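Local coordinates for auracyanin A (Chloroflexus aurantiacus, PDB 2AAN), which carries one copper ion in a cupredoxin fold, transfers electrons, and probably serves as a soluble electron acceptor for membrane-bound alternative complex III, at residues A[20-25]-A[46-51]; A[26-31]-A[54-59]; A[60-65]-A[93-98]; A[84-89]-A[123-128]; A[112-117]-A[134-139]. All blocks are in the same frame, centred on the assembly; numbering follows the deposited sequence.

How the interactions relate
Interactions 1 and 3 are strand pairings, parallel and antiparallel respectively, and lie in different sheets; interaction 1 exposes its polar face, interaction 3 is more fully buried, and both send apolar side chains such as I47 and L62 inward. Interaction 5 joins the sheet of interaction 3 at another place, near the C-terminus and away from the copper, and L62 meets L136 between them. Interactions 2 and 4 are loop contacts that share the copper ion: the first is a surface contact carried by waters, the second a buried one built on a proline, a tyrosine ring and a threonine hydroxyl. N51 ties interaction 1 to interaction 2, and N85 ties interaction 4 to interaction 3.

Interaction 1: residues A[20-25]-A[46-51]; sequences TIEIGS and TIRFKN
T46 O accepts the amide of I21 at 2.7 Å between I21 N and T46 O, the first of five backbone bonds that join the parallel segments 20-25 and 46-51. R48 N then binds I21 O, I23 N binds R48 O, and K50 N reaches I23 O at 2.8 Å. The last bond, from S25 N to K50 O, is longer at 3.1 Å. R48 O takes a second partner: a water 2.8 Å from R48 O also sits 2.9 Å from E22 OE2, placed to bridge backbone and carboxylate. E22 lies alongside R48 with carboxylate and guanidinium planes 85° apart, and the 4.1 Å from E22 OE2 to R48 NE is too long for a salt bridge; R48 NH1 has a long, weak ion pair with E108. T46 OG1 is bonded to T110 OG1, S25 OG to G27 O, and N51 ND2 to Q56 O. On the face bearing I21, I23, I47 and F49, CG2 of I23 packs on CG2 of I47 at 3.6 Å. I23 has CG1 anti to the backbone N (chi1 -174°), which turns CG2 to that neighbour and to F49 CD1. G24 has no CB, and one there would clash with K50 O. This parallel pairing, with one apolar face and one polar, belongs to the cupredoxin beta sandwich, and its inner face ends at F49, beside the copper ligands H58 and M132.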
# COMPACT_ATOMS: atom_id res chain seq x y z
N THR A 20 14.97 -4.32 -1.34
CA THR A 20 14.10 -3.50 -0.55
C THR A 20 13.77 -2.30 -1.42
O THR A 20 14.62 -1.74 -2.09
CB THR A 20 14.74 -3.03 0.76
OG1 THR A 20 14.94 -4.15 1.63
CG2 THR A 20 13.85 -2.01 1.47
N ILE A 21 12.52 -1.90 -1.40
CA ILE A 21 12.11 -0.65 -2.01
C ILE A 21 11.66 0.28 -0.89
O ILE A 21 10.78 -0.06 -0.08
CB ILE A 21 10.99 -0.84 -3.01
CG1 ILE A 21 11.48 -1.64 -4.20
CG2 ILE A 21 10.47 0.52 -3.47
CD1 ILE A 21 10.36 -2.11 -5.07
N GLU A 22 12.30 1.45 -0.81
CA GLU A 22 11.97 2.44 0.20
C GLU A 22 10.83 3.28 -0.33
O GLU A 22 10.85 3.71 -1.46
CB GLU A 22 13.14 3.38 0.45
CG GLU A 22 14.48 2.74 0.54
CD GLU A 22 14.76 2.17 1.88
OE1 GLU A 22 15.84 1.57 2.01
OE2 GLU A 22 13.93 2.33 2.80
N ILE A 23 9.83 3.52 0.49
CA ILE A 23 8.77 4.45 0.10
C ILE A 23 8.25 5.08 1.35
O ILE A 23 8.37 4.52 2.43
CB ILE A 23 7.65 3.75 -0.72
CG1 ILE A 23 6.63 4.75 -1.25
CG2 ILE A 23 7.00 2.62 0.09
CD1 ILE A 23 5.69 4.16 -2.27
N GLY A 24 7.68 6.27 1.21
CA GLY A 24 7.15 6.93 2.39
C GLY A 24 5.96 7.78 2.04
O GLY A 24 5.52 7.80 0.91
N SER A 25 5.43 8.45 3.04
CA SER A 25 4.45 9.48 2.79
C SER A 25 5.22 10.72 2.28
O SER A 25 6.37 10.95 2.62
CB SER A 25 3.67 9.80 4.04
OG SER A 25 4.45 10.49 5.00
N THR A 46 10.83 -6.37 -0.51
CA THR A 46 10.51 -5.85 0.80
C THR A 46 10.19 -4.36 0.60
O THR A 46 11.02 -3.59 0.15
CB THR A 46 11.65 -6.06 1.84
OG1 THR A 46 11.92 -7.47 2.01
CG2 THR A 46 11.24 -5.44 3.20
N ILE A 47 8.95 -3.98 0.87
CA ILE A 47 8.58 -2.57 0.95
C ILE A 47 8.82 -2.09 2.37
O ILE A 47 8.33 -2.67 3.34
CB ILE A 47 7.09 -2.36 0.54
CG1 ILE A 47 6.87 -2.75 -0.92
CG2 ILE A 47 6.66 -0.92 0.85
CD1 ILE A 47 7.37 -1.78 -1.91
N ARG A 48 9.67 -1.09 2.49
CA ARG A 48 9.93 -0.43 3.73
C ARG A 48 9.27 0.94 3.66
O ARG A 48 9.74 1.85 2.99
CB ARG A 48 11.44 -0.33 3.95
CG ARG A 48 11.84 0.27 5.29
CD ARG A 48 13.36 0.21 5.49
NE ARG A 48 13.78 0.98 6.66
CZ ARG A 48 13.74 0.54 7.92
NH1 ARG A 48 13.31 -0.68 8.22
NH2 ARG A 48 14.15 1.35 8.90
N PHE A 49 8.13 1.05 4.32
CA PHE A 49 7.29 2.22 4.24
C PHE A 49 7.52 3.07 5.45
O PHE A 49 7.32 2.64 6.57
CB PHE A 49 5.84 1.77 4.16
CG PHE A 49 4.86 2.89 4.15
CD1 PHE A 49 4.97 3.93 3.28
CD2 PHE A 49 3.78 2.88 5.04
CE1 PHE A 49 4.03 4.95 3.23
CE2 PHE A 49 2.85 3.91 5.02
CZ PHE A 49 3.00 4.97 4.11
N LYS A 50 7.98 4.27 5.20
CA LYS A 50 8.31 5.21 6.23
C LYS A 50 7.22 6.27 6.30
O LYS A 50 6.98 7.02 5.34
CB LYS A 50 9.64 5.87 5.93
CG LYS A 50 10.16 6.76 7.05
CD LYS A 50 11.47 7.43 6.60
CE LYS A 50 12.18 8.16 7.76
NZ LYS A 50 11.23 8.89 8.65
N ASN A 51 6.55 6.32 7.44
CA ASN A 51 5.59 7.39 7.67
C ASN A 51 6.32 8.65 8.05
O ASN A 51 6.86 8.76 9.14
CB ASN A 51 4.59 7.00 8.78
CG ASN A 51 3.43 7.93 8.84
OD1 ASN A 51 3.43 8.97 8.17
ND2 ASN A 51 2.41 7.58 9.61
O HOH W 1 11.59 3.92 3.56

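Interaction 2: residues A[26-31]-A[54-59]; sequences KGEELA and AVQQHN. With CU (copper (II) ion), chain B.
The type 1 copper site of the cupredoxin fold takes one ligand from this contact: H58 ND1 binds the copper ion at 2.1 Å, while its NE2 is linked to the loop 26-31 by a water. C123, H128 and M132 complete the site. No direct hydrogen bond joins the loops 26-31 and 54-59. Instead, one water accepts from H58 NE2 at 2.8 Å and donates to both G27 O and E29 O. With one nitrogen on the metal and the other on this water, the imidazole is held at both nitrogens and probably has little freedom to turn. Both acceptors belong to a type II' turn from K26 to E29, closed by E29 N to K26 O, in which the positive phi of G27 favours a residue without a side chain. A second water plays the same part nearer the surface: it accepts from Q56 NE2 at 3.0 Å and donates to E28 O and E28 OE2. E28 bends at its second torsion (chi2 -64°), which brings the carboxylate back over the gap, where OE2 also has S53 OG as a partner. Direct touches are few. CG2 of V55 comes at about a right angle to the E28 chain, 3.4 Å from E28 OE2. L30, at the centre of an inverse gamma turn, likewise crosses Q56 at about a right angle, its CD1 lying 3.9 Å from Q56 NE2.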
# COMPACT_ATOMS: atom_id res chain seq x y z
N LYS A 26 4.56 11.52 1.48
CA LYS A 26 5.14 12.78 1.03
C LYS A 26 4.90 13.76 2.17
O LYS A 26 3.94 14.52 2.17
CB LYS A 26 4.49 13.21 -0.26
CG LYS A 26 5.17 14.42 -0.89
CD LYS A 26 4.31 15.07 -1.93
CE LYS A 26 4.82 16.47 -2.27
NZ LYS A 26 6.16 16.36 -2.89
N GLY A 27 5.74 13.68 3.19
CA GLY A 27 5.60 14.54 4.38
C GLY A 27 4.22 14.42 5.01
O GLY A 27 3.77 13.33 5.34
N GLU A 28 3.55 15.55 5.14
CA GLU A 28 2.24 15.61 5.74
C GLU A 28 1.09 15.43 4.74
O GLU A 28 -0.07 15.42 5.12
CB GLU A 28 2.07 16.94 6.48
CG GLU A 28 3.06 17.13 7.59
CD GLU A 28 2.90 16.14 8.70
OE1 GLU A 28 3.89 15.96 9.45
OE2 GLU A 28 1.80 15.52 8.83
N GLU A 29 1.43 15.25 3.46
CA GLU A 29 0.43 15.16 2.40
C GLU A 29 -0.19 13.77 2.35
O GLU A 29 0.40 12.80 2.80
CB GLU A 29 1.07 15.43 1.04
CG GLU A 29 1.62 16.84 0.89
CD GLU A 29 0.53 17.89 0.96
OE1 GLU A 29 -0.60 17.63 0.48
OE2 GLU A 29 0.81 18.98 1.50
N LEU A 30 -1.35 13.69 1.70
CA LEU A 30 -2.05 12.47 1.45
C LEU A 30 -1.53 11.91 0.10
O LEU A 30 -2.21 11.93 -0.91
CB LEU A 30 -3.56 12.72 1.42
CG LEU A 30 -4.27 12.72 2.78
CD1 LEU A 30 -3.49 13.18 4.00
CD2 LEU A 30 -5.57 13.34 2.73
N ALA A 31 -0.31 11.41 0.14
CA ALA A 31 0.43 11.01 -1.05
C ALA A 31 1.57 10.17 -0.59
O ALA A 31 2.15 10.43 0.48
CB ALA A 31 1.00 12.23 -1.78
N ALA A 54 3.91 12.96 11.57
CA ALA A 54 3.82 12.72 12.99
C ALA A 54 2.37 12.52 13.38
O ALA A 54 2.08 12.07 14.47
CB ALA A 54 4.41 13.92 13.74
N VAL A 55 1.43 12.84 12.47
CA VAL A 55 0.01 12.97 12.85
C VAL A 55 -0.98 12.22 11.93
O VAL A 55 -2.20 12.40 12.03
CB VAL A 55 -0.35 14.47 12.91
CG1 VAL A 55 0.55 15.19 13.93
CG2 VAL A 55 -0.24 15.14 11.54
N GLN A 56 -0.46 11.37 11.07
CA GLN A 56 -1.29 10.59 10.20
C GLN A 56 -0.90 9.18 10.50
O GLN A 56 0.24 8.94 10.94
CB GLN A 56 -0.98 10.94 8.78
CG GLN A 56 -1.35 12.33 8.41
CD GLN A 56 -2.83 12.50 8.17
OE1 GLN A 56 -3.60 11.52 8.17
NE2 GLN A 56 -3.23 13.72 7.89
N GLN A 57 -1.86 8.28 10.31
CA GLN A 57 -1.56 6.87 10.10
C GLN A 57 -1.63 6.64 8.61
O GLN A 57 -2.37 7.31 7.93
CB GLN A 57 -2.52 5.92 10.86
CG GLN A 57 -3.94 6.38 10.92
CD GLN A 57 -4.85 5.45 11.64
OE1 GLN A 57 -4.48 4.36 12.05
NE2 GLN A 57 -6.09 5.89 11.78
N HIS A 58 -0.85 5.69 8.12
CA HIS A 58 -0.89 5.28 6.72
C HIS A 58 -0.62 3.78 6.63
O HIS A 58 0.09 3.20 7.45
CB HIS A 58 0.22 5.94 5.93
CG HIS A 58 0.11 7.43 5.79
ND1 HIS A 58 -0.89 8.04 5.06
CD2 HIS A 58 0.89 8.43 6.28
CE1 HIS A 58 -0.72 9.35 5.11
NE2 HIS A 58 0.37 9.62 5.82
N ASN A 59 -1.04 3.22 5.51
CA ASN A 59 -0.55 1.90 5.11
C ASN A 59 -0.23 1.87 3.62
O ASN A 59 -0.39 2.88 2.92
CB ASN A 59 -1.51 0.78 5.56
CG ASN A 59 -2.92 0.92 5.03
OD1 ASN A 59 -3.12 1.55 4.02
ND2 ASN A 59 -3.91 0.32 5.71
CU CU B . -2.59 7.18 4.29
O HOH W 2 1.28 12.25 5.24
O HOH W 3 -0.89 15.52 7.70

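Interaction 3: residues A[60-65]-A[93-98]; sequences WILVKG and NIIAES
Strands 61-63 and 94-97 run antiparallel, their directions 168° apart, and a classic beta bulge interrupts their pairing. I95 and A96 both face L62, and L62 O consequently accepts two amides: I95 N at 2.8 Å and A96 N weakly at 3.5 Å. A96 O accepts from L62 N at 3.0 Å. Past the bulge the register has moved by one, and K64 N reaches N93 O at 2.8 Å. At the other end S98 N donates to W60 O, and the amide of W60 is taken by a side chain, with 2.9 Å from W60 N to S98 OG. That hydroxyl stands between its own backbone N and carbonyl carbon (chi1 81°), the position that turns it back to the W60 amide. Replacing S98 by alanine removes OG and is likely to leave the W60 amide without this acceptor, and this end of the pairing with one bond of two. Among the side chains, I61 lies beside E97 and points the same way, its CD1 3.8 Å from E97 CB; the carboxylate of E97 goes on to a salt bridge with K91. On the face of L62 and A96, L62 CD2 meets I95 CG2 at 3.9 Å, and F111 of strand 106-112 packs against L62 and A96. I94 and V63 instead meet I73 of helix 67-80. This bulged antiparallel pairing, with 94-97 as the outermost strand, closes one side of the five-stranded sheet of the cupredoxin sandwich.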
# COMPACT_ATOMS: atom_id res chain seq x y z
N TRP A 60 0.29 0.74 3.19
CA TRP A 60 0.66 0.50 1.77
C TRP A 60 0.09 -0.85 1.45
O TRP A 60 0.55 -1.84 1.99
CB TRP A 60 2.17 0.48 1.58
CG TRP A 60 2.63 0.30 0.16
CD1 TRP A 60 2.98 1.28 -0.69
CD2 TRP A 60 2.88 -0.94 -0.52
NE1 TRP A 60 3.35 0.75 -1.92
CE2 TRP A 60 3.32 -0.61 -1.83
CE3 TRP A 60 2.72 -2.27 -0.18
CZ2 TRP A 60 3.61 -1.58 -2.78
CZ3 TRP A 60 3.01 -3.24 -1.13
CH2 TRP A 60 3.47 -2.89 -2.41
N ILE A 61 -0.95 -0.85 0.61
CA ILE A 61 -1.67 -2.05 0.26
C ILE A 61 -1.62 -2.24 -1.26
O ILE A 61 -2.06 -1.37 -2.02
CB ILE A 61 -3.15 -1.97 0.71
CG1 ILE A 61 -3.28 -1.54 2.19
CG2 ILE A 61 -3.91 -3.26 0.43
CD1 ILE A 61 -2.62 -2.40 3.25
N LEU A 62 -1.14 -3.39 -1.69
CA LEU A 62 -1.06 -3.75 -3.09
C LEU A 62 -2.26 -4.54 -3.49
O LEU A 62 -2.50 -5.62 -2.94
CB LEU A 62 0.18 -4.58 -3.35
CG LEU A 62 0.49 -4.99 -4.78
CD1 LEU A 62 0.68 -3.78 -5.68
CD2 LEU A 62 1.74 -5.80 -4.78
N VAL A 63 -3.01 -4.04 -4.45
CA VAL A 63 -4.26 -4.68 -4.75
C VAL A 63 -4.30 -5.19 -6.16
O VAL A 63 -3.49 -4.79 -7.01
CB VAL A 63 -5.45 -3.77 -4.50
CG1 VAL A 63 -5.44 -3.28 -3.05
CG2 VAL A 63 -5.41 -2.66 -5.44
N LYS A 64 -5.29 -6.06 -6.38
CA LYS A 64 -5.59 -6.67 -7.65
C LYS A 64 -6.85 -5.95 -8.15
O LYS A 64 -7.80 -5.77 -7.40
CB LYS A 64 -5.86 -8.16 -7.38
CG LYS A 64 -5.83 -9.09 -8.56
CD LYS A 64 -6.02 -10.58 -8.11
CE LYS A 64 -6.03 -11.54 -9.33
NZ LYS A 64 -7.36 -11.63 -10.01
N GLY A 65 -6.84 -5.51 -9.40
CA GLY A 65 -8.03 -4.92 -10.00
C GLY A 65 -7.80 -3.45 -10.23
O GLY A 65 -6.74 -2.91 -9.90
N ASN A 93 -8.55 -9.91 -3.38
CA ASN A 93 -7.95 -8.90 -4.25
C ASN A 93 -6.85 -8.07 -3.58
O ASN A 93 -6.55 -6.96 -4.00
CB ASN A 93 -9.07 -7.98 -4.77
CG ASN A 93 -9.98 -8.68 -5.75
OD1 ASN A 93 -9.53 -9.18 -6.75
ND2 ASN A 93 -11.26 -8.71 -5.45
N ILE A 94 -6.27 -8.61 -2.52
CA ILE A 94 -5.17 -8.01 -1.83
C ILE A 94 -3.99 -8.94 -2.01
O ILE A 94 -4.03 -10.14 -1.63
CB ILE A 94 -5.53 -7.74 -0.35
CG1 ILE A 94 -6.63 -6.67 -0.28
CG2 ILE A 94 -4.34 -7.30 0.47
CD1 ILE A 94 -7.35 -6.59 1.06
N ILE A 95 -2.92 -8.40 -2.59
CA ILE A 95 -1.70 -9.15 -2.84
C ILE A 95 -0.75 -9.08 -1.66
O ILE A 95 -0.11 -10.09 -1.29
CB ILE A 95 -1.00 -8.66 -4.11
CG1 ILE A 95 -1.91 -8.90 -5.33
CG2 ILE A 95 0.30 -9.39 -4.30
CD1 ILE A 95 -1.48 -8.22 -6.58
N ALA A 96 -0.62 -7.89 -1.09
CA ALA A 96 0.25 -7.70 0.06
C ALA A 96 -0.24 -6.51 0.87
O ALA A 96 -0.86 -5.59 0.30
CB ALA A 96 1.68 -7.49 -0.42
N GLU A 97 -0.00 -6.56 2.19
CA GLU A 97 -0.39 -5.50 3.11
C GLU A 97 0.74 -5.12 4.03
O GLU A 97 1.23 -5.96 4.79
CB GLU A 97 -1.54 -5.91 4.05
CG GLU A 97 -2.75 -6.50 3.48
CD GLU A 97 -3.63 -7.14 4.58
OE1 GLU A 97 -3.35 -6.98 5.79
OE2 GLU A 97 -4.62 -7.80 4.24
N SER A 98 1.10 -3.84 4.02
CA SER A 98 1.96 -3.33 5.08
C SER A 98 1.18 -3.35 6.40
O SER A 98 -0.04 -3.21 6.43
CB SER A 98 2.48 -1.93 4.78
OG SER A 98 1.51 -0.98 5.12

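Interaction 4: residues A[84-89]-A[123-128]; sequences ANYLPA and CTVPGH. With CU (copper (II) ion), chain B; SO4 (sulfate ion), chain C.
The copper-ligand loop of the cupredoxin fold rests its part from C123 to H128 on the loop 84-89, through the ring of Y86. P126 lays CD over one face of that ring, a CH-pi contact 3.5 Å from P126 CD to the Y86 ring centroid and 16° off the normal. The two side chains cross at about a right angle, and V125 CG2 approaches Y86 CD1 obliquely at 4.1 Å. T124 OG1 donates to Y86 O at 2.9 Å, from above the carbonyl plane; L87 CD2 packs on T124 CG2 at 3.7 Å. The Y86 hydroxyl is bonded to Q57 NE2, which ties this loop to the one that carries H58. A leucine in place of Y86 would probably deprive P126 of its flat aromatic partner and leave Q57 NE2 without the hydroxyl. C123 SG at 2.2 Å and H128 ND1 at 2.1 Å bind the copper ion, with H58 and M132 as further ligands. N59 OD1 accepts from T124 N, holding the loop just after its thiolate ligand. Next along, V125 N donates to C123 SG across 3.4 Å, so the sulfur meets both metal and amide.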
# COMPACT_ATOMS: atom_id res chain seq x y z
N ALA A 84 -8.13 -4.01 12.14
CA ALA A 84 -8.13 -4.78 10.89
C ALA A 84 -7.38 -4.06 9.78
O ALA A 84 -7.60 -4.33 8.60
CB ALA A 84 -9.55 -5.02 10.43
N ASN A 85 -6.54 -3.10 10.17
CA ASN A 85 -5.74 -2.33 9.22
C ASN A 85 -6.63 -1.62 8.22
O ASN A 85 -6.25 -1.43 7.09
CB ASN A 85 -4.73 -3.26 8.50
CG ASN A 85 -3.49 -2.50 7.90
OD1 ASN A 85 -3.30 -1.30 8.07
ND2 ASN A 85 -2.65 -3.25 7.19
N TYR A 86 -7.83 -1.21 8.65
CA TYR A 86 -8.79 -0.58 7.73
C TYR A 86 -8.88 -1.39 6.45
O TYR A 86 -8.84 -0.84 5.36
CB TYR A 86 -8.40 0.86 7.43
CG TYR A 86 -8.38 1.75 8.66
CD1 TYR A 86 -7.19 2.10 9.26
CD2 TYR A 86 -9.56 2.23 9.23
CE1 TYR A 86 -7.16 2.92 10.38
CE2 TYR A 86 -9.54 3.05 10.37
CZ TYR A 86 -8.32 3.39 10.93
OH TYR A 86 -8.28 4.19 12.06
N LEU A 87 -9.00 -2.71 6.60
CA LEU A 87 -9.10 -3.59 5.44
C LEU A 87 -10.14 -4.66 5.66
O LEU A 87 -10.44 -5.02 6.79
CB LEU A 87 -7.77 -4.29 5.20
CG LEU A 87 -6.68 -3.51 4.49
CD1 LEU A 87 -5.45 -4.39 4.48
CD2 LEU A 87 -7.09 -3.14 3.08
N PRO A 88 -10.71 -5.17 4.56
CA PRO A 88 -11.58 -6.35 4.66
C PRO A 88 -10.81 -7.63 4.96
O PRO A 88 -9.65 -7.79 4.53
CB PRO A 88 -12.21 -6.44 3.28
CG PRO A 88 -11.23 -5.83 2.40
CD PRO A 88 -10.55 -4.73 3.17
N ALA A 89 -11.48 -8.53 5.67
CA ALA A 89 -10.94 -9.85 6.00
C ALA A 89 -10.85 -10.74 4.73
O ALA A 89 -10.06 -11.66 4.67
CB ALA A 89 -11.80 -10.51 7.05
N CYS A 123 -3.45 3.55 0.06
CA CYS A 123 -3.56 3.55 1.52
C CYS A 123 -5.04 3.50 1.84
O CYS A 123 -5.80 4.25 1.25
CB CYS A 123 -2.97 4.82 2.07
SG CYS A 123 -3.27 5.12 3.83
N THR A 124 -5.45 2.65 2.77
CA THR A 124 -6.86 2.53 3.14
C THR A 124 -7.24 3.25 4.45
O THR A 124 -8.33 3.07 4.96
CB THR A 124 -7.26 1.05 3.24
OG1 THR A 124 -6.51 0.43 4.27
CG2 THR A 124 -7.01 0.34 1.93
N VAL A 125 -6.36 4.10 4.97
CA VAL A 125 -6.73 4.91 6.12
C VAL A 125 -7.89 5.85 5.66
O VAL A 125 -7.85 6.38 4.56
CB VAL A 125 -5.49 5.63 6.68
CG1 VAL A 125 -5.87 6.80 7.65
CG2 VAL A 125 -4.53 4.60 7.32
N PRO A 126 -8.95 5.97 6.48
CA PRO A 126 -10.13 6.72 6.08
C PRO A 126 -9.80 8.06 5.43
O PRO A 126 -9.11 8.87 6.01
CB PRO A 126 -10.88 6.93 7.42
CG PRO A 126 -10.63 5.66 8.13
CD PRO A 126 -9.17 5.33 7.80
N GLY A 127 -10.33 8.27 4.23
CA GLY A 127 -10.15 9.53 3.52
C GLY A 127 -8.88 9.70 2.70
O GLY A 127 -8.75 10.68 1.94
N HIS A 128 -7.90 8.81 2.82
CA HIS A 128 -6.61 9.04 2.09
C HIS A 128 -6.67 8.65 0.63
O HIS A 128 -6.11 9.35 -0.22
CB HIS A 128 -5.47 8.33 2.78
CG HIS A 128 -5.17 8.90 4.12
ND1 HIS A 128 -4.01 8.62 4.80
CD2 HIS A 128 -5.88 9.77 4.89
CE1 HIS A 128 -4.02 9.28 5.95
NE2 HIS A 128 -5.13 10.00 6.01
CU CU B . -2.59 7.18 4.29
S SO4 C . -15.09 -8.51 7.46
O1 SO4 C . -16.13 -7.86 8.22
O2 SO4 C . -13.81 -8.37 8.15
O3 SO4 C . -15.42 -9.92 7.40
O4 SO4 C . -14.89 -7.86 6.19

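Interaction 5: residues A[112-117]-A[134-139]; sequences TAPAAG and GKLVVN. With SO4 (sulfate ion), chain D.
G117 and V138 form an antiparallel hydrogen-bonded pair, where the loop 112-117 enters strand 117-122 beside the C-terminal strand 134-138. G117 N donates to V138 O at 2.9 Å, and V138 N donates to G117 O at 2.8 Å. V138 O also receives the CA-H of A116, at 3.3 Å from A116 CA. The phi of G117, 149°, would jam any CB against the carbonyl of A116, which calls for glycine. V138 is the side chain that the loop wraps round. Its CG1 stands anti to the backbone N (chi1 -173°) and therefore points into the loop, 3.4 Å from P114 O and 4.3 Å from A113 CB. Its other branch, CG2, meets the proline ring obliquely, 4.2 Å from P114 CG. L136 CD2 reaches the same ring loosely, at P114 CD, and Y119 of strand 117-122 packs against both P114 and V138 while its hydroxyl bonds A115 O. K135 takes no part in this packing; its NZ binds a sulfate ion at 2.8 Å, from K135 NZ to sulfate O1, probably supplied by the crystallisation liquor. Polar and apolar roles are thus divided: two main-chain bonds fix the register, and methyl groups fill the loop. The one discord is that P114 O is buried against V138 CG1 with no polar partner in the model, so this end of the contact rests on apolar packing and the two backbone bonds.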
# COMPACT_ATOMS: atom_id res chain seq x y z
N THR A 112 6.31 -11.76 -2.67
CA THR A 112 6.76 -12.21 -3.98
C THR A 112 5.98 -11.41 -5.01
O THR A 112 4.75 -11.42 -5.02
CB THR A 112 6.46 -13.69 -4.19
OG1 THR A 112 7.20 -14.47 -3.23
CG2 THR A 112 6.85 -14.12 -5.62
N ALA A 113 6.69 -10.76 -5.92
CA ALA A 113 6.01 -9.90 -6.89
C ALA A 113 5.10 -10.75 -7.73
O ALA A 113 5.48 -11.87 -8.10
CB ALA A 113 6.98 -9.22 -7.78
N PRO A 114 3.91 -10.23 -8.06
CA PRO A 114 2.95 -11.00 -8.86
C PRO A 114 3.38 -11.20 -10.32
O PRO A 114 4.50 -10.88 -10.69
CB PRO A 114 1.69 -10.14 -8.78
CG PRO A 114 2.18 -8.75 -8.55
CD PRO A 114 3.37 -8.91 -7.67
N ALA A 115 2.48 -11.70 -11.15
CA ALA A 115 2.76 -11.84 -12.59
C ALA A 115 3.01 -10.48 -13.23
O ALA A 115 2.56 -9.46 -12.71
CB ALA A 115 1.59 -12.54 -13.27
N ALA A 116 3.72 -10.47 -14.36
CA ALA A 116 3.91 -9.25 -15.15
C ALA A 116 2.60 -8.50 -15.37
O ALA A 116 1.55 -9.10 -15.61
CB ALA A 116 4.56 -9.56 -16.50
N GLY A 117 2.67 -7.18 -15.29
CA GLY A 117 1.48 -6.33 -15.27
C GLY A 117 1.68 -5.05 -14.46
O GLY A 117 2.78 -4.76 -13.98
N GLY A 134 -0.58 4.87 -5.98
CA GLY A 134 0.47 4.78 -6.94
C GLY A 134 0.36 3.49 -7.74
O GLY A 134 -0.66 2.78 -7.66
N LYS A 135 1.41 3.21 -8.49
CA LYS A 135 1.43 2.12 -9.45
C LYS A 135 2.69 1.25 -9.29
O LYS A 135 3.78 1.78 -9.24
CB LYS A 135 1.44 2.75 -10.84
CG LYS A 135 1.32 1.85 -12.02
CD LYS A 135 1.16 2.70 -13.29
CE LYS A 135 2.51 3.24 -13.79
NZ LYS A 135 2.36 4.11 -15.03
N LEU A 136 2.51 -0.07 -9.21
CA LEU A 136 3.61 -1.03 -9.21
C LEU A 136 3.68 -1.64 -10.63
O LEU A 136 2.72 -2.23 -11.09
CB LEU A 136 3.38 -2.13 -8.18
CG LEU A 136 4.45 -3.22 -8.24
CD1 LEU A 136 5.75 -2.70 -7.64
CD2 LEU A 136 4.00 -4.48 -7.53
N VAL A 137 4.82 -1.47 -11.29
CA VAL A 137 5.07 -2.08 -12.60
C VAL A 137 5.89 -3.33 -12.41
O VAL A 137 7.01 -3.28 -11.87
CB VAL A 137 5.81 -1.11 -13.54
CG1 VAL A 137 5.97 -1.74 -14.94
CG2 VAL A 137 5.04 0.20 -13.66
N VAL A 138 5.35 -4.46 -12.84
CA VAL A 138 6.05 -5.73 -12.74
C VAL A 138 6.36 -6.18 -14.16
O VAL A 138 5.43 -6.32 -14.99
CB VAL A 138 5.20 -6.78 -12.03
CG1 VAL A 138 6.03 -8.06 -11.79
CG2 VAL A 138 4.70 -6.25 -10.72
N ASN A 139 7.65 -6.37 -14.45
CA ASN A 139 8.11 -6.76 -15.79
C ASN A 139 8.31 -8.27 -15.92
O ASN A 139 8.78 -8.92 -14.98
CB ASN A 139 9.40 -6.01 -16.13
CG ASN A 139 9.16 -4.53 -16.35
OD1 ASN A 139 9.87 -3.68 -15.80
ND2 ASN A 139 8.14 -4.20 -17.15
S SO4 D . 1.45 2.00 -17.53
O1 SO4 D . 0.61 2.49 -16.46
O2 SO4 D . 0.62 1.23 -18.46
O3 SO4 D . 2.54 1.16 -17.04
O4 SO4 D . 2.02 3.15 -18.23